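Local coordinates for 3-oxoacyl-[acyl-carrier-protein] synthase 3 (Pseudomonas aeruginosa, PDB 2X3E) that probably catalyses the first condensation of fatty acid synthesis, joining an acetyl group from acetyl-CoA to malonyl-ACP, as a homodimeric beta-ketoacyl-ACP synthase III, at residues P16-N22 / V42-A48; C9-S13 / A63-A68. The protein carries 1 engineered substitution. One frame throughout, in Å; residues are numbered along the deposited sequence.

Contact 1 (P16-N22 / V42-A48)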
# COMPACT_ATOMS: atom_id res chain seq x y z
N PRO A 16 -6.55 22.06 1.91
CA PRO A 16 -5.67 23.18 1.57
C PRO A 16 -6.45 24.48 1.44
O PRO A 16 -7.65 24.46 1.14
CB PRO A 16 -5.04 22.77 0.23
CG PRO A 16 -5.80 21.60 -0.26
CD PRO A 16 -6.54 21.00 0.88
N GLU A 17 -5.77 25.59 1.68
CA GLU A 17 -6.41 26.90 1.76
C GLU A 17 -6.98 27.35 0.41
O GLU A 17 -8.11 27.84 0.34
CB GLU A 17 -5.40 27.92 2.27
CG GLU A 17 -6.02 29.20 2.78
CD GLU A 17 -5.00 30.09 3.46
OE1 GLU A 17 -4.36 30.89 2.75
OE2 GLU A 17 -4.85 29.99 4.69
N ALA A 18 -6.19 27.17 -0.65
CA ALA A 18 -6.56 27.64 -1.98
C ALA A 18 -7.79 26.91 -2.50
O ALA A 18 -7.92 25.70 -2.35
CB ALA A 18 -5.39 27.47 -2.96
N VAL A 19 -8.70 27.67 -3.11
CA VAL A 19 -9.94 27.12 -3.62
C VAL A 19 -10.08 27.49 -5.10
O VAL A 19 -9.78 28.62 -5.48
CB VAL A 19 -11.14 27.64 -2.80
CG1 VAL A 19 -12.45 27.14 -3.38
CG2 VAL A 19 -11.03 27.20 -1.35
N LEU A 20 -10.52 26.54 -5.91
CA LEU A 20 -10.82 26.77 -7.32
C LEU A 20 -12.33 26.86 -7.50
O LEU A 20 -13.05 25.87 -7.33
CB LEU A 20 -10.23 25.66 -8.19
CG LEU A 20 -10.40 25.80 -9.71
CD1 LEU A 20 -9.54 26.93 -10.24
CD2 LEU A 20 -10.07 24.50 -10.43
N SER A 21 -12.82 28.05 -7.84
CA SER A 21 -14.25 28.27 -8.07
C SER A 21 -14.62 27.96 -9.51
O SER A 21 -13.75 27.89 -10.39
CB SER A 21 -14.61 29.72 -7.77
OG SER A 21 -14.04 30.57 -8.74
N ASN A 22 -15.92 27.80 -9.76
CA ASN A 22 -16.42 27.62 -11.12
C ASN A 22 -16.07 28.81 -12.01
O ASN A 22 -15.67 28.62 -13.16
CB ASN A 22 -17.93 27.38 -11.12
CG ASN A 22 -18.30 26.01 -10.61
OD1 ASN A 22 -17.45 25.27 -10.13
ND2 ASN A 22 -19.58 25.66 -10.73
N VAL A 42 -20.38 20.12 -8.37
CA VAL A 42 -19.29 20.64 -7.56
C VAL A 42 -19.16 22.14 -7.81
O VAL A 42 -19.04 22.57 -8.96
CB VAL A 42 -17.95 19.95 -7.91
CG1 VAL A 42 -16.80 20.58 -7.13
CG2 VAL A 42 -18.04 18.46 -7.64
N ARG A 43 -19.20 22.92 -6.74
CA ARG A 43 -19.08 24.37 -6.84
C ARG A 43 -17.70 24.88 -6.44
O ARG A 43 -17.27 25.93 -6.91
CB ARG A 43 -20.18 25.05 -6.01
CG ARG A 43 -21.58 24.71 -6.50
CD ARG A 43 -22.55 25.90 -6.43
NE ARG A 43 -23.81 25.60 -7.10
CZ ARG A 43 -24.80 26.47 -7.30
NH1 ARG A 43 -24.70 27.73 -6.89
NH2 ARG A 43 -25.92 26.08 -7.92
N GLN A 44 -17.00 24.15 -5.57
CA GLN A 44 -15.60 24.47 -5.31
C GLN A 44 -14.76 23.26 -4.95
O GLN A 44 -15.27 22.21 -4.56
CB GLN A 44 -15.47 25.58 -4.25
CG GLN A 44 -16.17 25.32 -2.93
CD GLN A 44 -15.62 26.19 -1.79
OE1 GLN A 44 -15.57 27.42 -1.89
NE2 GLN A 44 -15.22 25.55 -0.70
N ARG A 45 -13.45 23.43 -5.10
CA ARG A 45 -12.50 22.38 -4.80
C ARG A 45 -11.21 23.00 -4.27
O ARG A 45 -10.78 24.07 -4.74
CB ARG A 45 -12.29 21.43 -6.01
CG ARG A 45 -11.82 22.02 -7.35
CD ARG A 45 -12.78 23.01 -8.02
NE ARG A 45 -13.90 22.44 -8.78
CZ ARG A 45 -14.89 23.17 -9.29
NH1 ARG A 45 -15.87 22.59 -9.96
NH2 ARG A 45 -14.93 24.49 -9.13
N HIS A 46 -10.64 22.36 -3.26
CA HIS A 46 -9.44 22.87 -2.60
C HIS A 46 -8.21 22.34 -3.33
O HIS A 46 -8.17 21.17 -3.73
CB HIS A 46 -9.44 22.49 -1.12
CG HIS A 46 -10.51 23.18 -0.33
ND1 HIS A 46 -10.25 24.23 0.52
CD2 HIS A 46 -11.85 22.97 -0.27
CE1 HIS A 46 -11.38 24.64 1.06
NE2 HIS A 46 -12.37 23.89 0.60
N ILE A 47 -7.22 23.21 -3.51
CA ILE A 47 -6.07 22.94 -4.37
C ILE A 47 -4.78 22.99 -3.55
O ILE A 47 -4.46 24.01 -2.96
CB ILE A 47 -6.02 23.95 -5.55
CG1 ILE A 47 -7.31 23.89 -6.38
CG2 ILE A 47 -4.82 23.69 -6.44
CD1 ILE A 47 -7.55 22.55 -7.08
N ALA A 48 -4.06 21.88 -3.54
CA ALA A 48 -2.88 21.73 -2.67
C ALA A 48 -1.75 22.69 -3.03
O ALA A 48 -1.04 23.16 -2.14
CB ALA A 48 -2.38 20.29 -2.70
O HOH W 1 -18.13 28.03 -7.86
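The imidazole of His46 carries Val19 on one face and the carbonyl of Pro16 at its edge. Val19 CG2 sits 3.8 Å from the ring centroid, displaced toward the rim in a CH-pi contact; chi1 of 176° sets CG1 anti to the backbone N, against the side chain of Gln44, and leaves CG2 beside that N, over the ring. In the ring plane, His46 ND1 donates to Pro16 O at 2.7 Å, approaching almost in line with the C=O bond, which requires a hydrogen on ND1. The second flat group, the Arg45 guanidinium, is met at its edge by Leu20 O and Asn22 OD1. Its NH2 bonds to Leu20 O at 2.9 Å, from above the carbonyl plane, and to Asn22 OD1 at 2.8 Å within the amide plane, while NH1 reaches the same OD1 at 3.1 Å. Bends at chi2 and chi3 (-63° and -80°) fold the arginine chain back across Leu20, with CD against Leu20 CB. Ala155 O takes a further bond from NH1, and Asp33 holds Asn22 ND2, fixing the amide's rotation. Along the backbones, Leu20 N donates to Arg45 O at 2.7 Å and Ile47 N to Ala18 O at 2.8 Å, whereas the return bond from Arg45 N to Leu20 O is weak. The segments thus form a short two-stranded antiparallel sheet, tying together the ends of the connection that holds helices 22-28 and 33-40; Val42, just before strand 44-46, comes within about 6 Å, side chain to side chain, of Asn280, a predicted active-site residue.

Contact 2 (C9-S13 / A63-A68)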
# COMPACT_ATOMS: atom_id res chain seq x y z
N CYS A 9 -12.02 5.84 17.21
CA CYS A 9 -12.03 6.68 18.41
C CYS A 9 -11.54 8.12 18.19
O CYS A 9 -11.46 8.89 19.14
CB CYS A 9 -11.22 6.01 19.54
SG CYS A 9 -9.49 5.71 19.18
N GLY A 10 -11.27 8.50 16.94
CA GLY A 10 -10.80 9.85 16.62
C GLY A 10 -10.98 10.18 15.15
O GLY A 10 -10.90 9.29 14.30
N LEU A 11 -11.24 11.45 14.86
CA LEU A 11 -11.42 11.93 13.49
C LEU A 11 -10.77 13.29 13.36
O LEU A 11 -10.88 14.13 14.25
CB LEU A 11 -12.91 12.02 13.14
CG LEU A 11 -13.29 12.53 11.74
CD1 LEU A 11 -12.95 11.51 10.67
CD2 LEU A 11 -14.77 12.88 11.68
N GLY A 12 -10.08 13.51 12.24
CA GLY A 12 -9.52 14.81 11.91
C GLY A 12 -9.41 14.96 10.41
O GLY A 12 -9.52 13.98 9.67
N SER A 13 -9.21 16.18 9.96
CA SER A 13 -9.11 16.44 8.53
C SER A 13 -8.36 17.73 8.26
O SER A 13 -8.18 18.56 9.17
CB SER A 13 -10.49 16.51 7.89
OG SER A 13 -11.19 17.67 8.31
N ALA A 63 -4.76 16.47 13.98
CA ALA A 63 -6.12 16.77 14.44
C ALA A 63 -6.84 15.51 14.93
O ALA A 63 -7.56 15.54 15.93
CB ALA A 63 -6.94 17.46 13.33
N ALA A 64 -6.63 14.40 14.22
CA ALA A 64 -7.23 13.12 14.59
C ALA A 64 -6.73 12.62 15.95
O ALA A 64 -7.50 12.06 16.72
CB ALA A 64 -6.99 12.08 13.51
N LEU A 65 -5.44 12.81 16.22
CA LEU A 65 -4.84 12.41 17.50
C LEU A 65 -5.41 13.23 18.66
O LEU A 65 -5.67 12.70 19.73
CB LEU A 65 -3.32 12.56 17.46
CG LEU A 65 -2.56 11.55 16.60
CD1 LEU A 65 -1.13 12.00 16.41
CD2 LEU A 65 -2.62 10.15 17.21
N ALA A 66 -5.58 14.54 18.43
CA ALA A 66 -6.21 15.43 19.40
C ALA A 66 -7.63 14.97 19.69
O ALA A 66 -8.03 14.90 20.84
CB ALA A 66 -6.19 16.88 18.90
N SER A 67 -8.38 14.66 18.63
CA SER A 67 -9.76 14.14 18.76
C SER A 67 -9.83 12.86 19.61
O SER A 67 -10.70 12.73 20.47
CB SER A 67 -10.33 13.87 17.36
OG SER A 67 -11.59 13.22 17.41
N ALA A 68 -8.90 11.94 19.38
CA ALA A 68 -8.86 10.67 20.12
C ALA A 68 -8.32 10.81 21.55
O ALA A 68 -8.48 9.90 22.37
CB ALA A 68 -8.02 9.66 19.36
O HOH W 2 -13.16 11.66 20.08
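Strand 9-13 and helix 63-68 meet in a close strand-on-helix packing, at the edge of the five-stranded mixed sheet where 5-14 is an outermost strand within the chain. The axes approach to 5.7 Å and run at 149° to each other, a proximity that rests on small residues: the CA atoms of Gly12 and Ala64 are 3.9 Å apart. Ala64 CB packs against Gly12 N at 3.6 Å, and the methyl of Ala63 lies over Gly12 CA. Gly10 CA comes within 3.9 Å of Ala68 CB. Such packing of a helix on a mixed sheet is part of the alpha-beta-alpha-beta-alpha layering of the thiolase-like fold. Here Leu11 points away from helix 63-68 and packs on Leu290 and Leu294 of helix 285-295. Ser67 OG, turned anti to its own N (chi1 173°), accepts from Leu11 N at 3.1 Å in a nearly straight bond (170°). The same oxygen is also hydrogen-bonded to Val327 O. At the start of the strand segment, Cys9 and Gly10 form a classic beta bulge opposite Val165; Cys9 O receives a CA-H...O contact from Ala68 CA at 3.3 Å.

Contact 2 closes a chain loop inside which contact 1 is nested: strand 5-14 leads into strand 19-21, the chain then passes through helices 22-28 and 33-40 to strand 44-46, and helix 53-68 brings it back against the strand where it began. Their centres are about 24 Å apart, and apart from adjoining in sequence the two do not touch. Contact 2 joins an outer strand of the five-stranded mixed sheet to a helix packed on it, away from the annotated sites, whereas contact 1 is a separate two-stranded sheet whose end at Val42 lies near the predicted active-site residues Asn280 and His250.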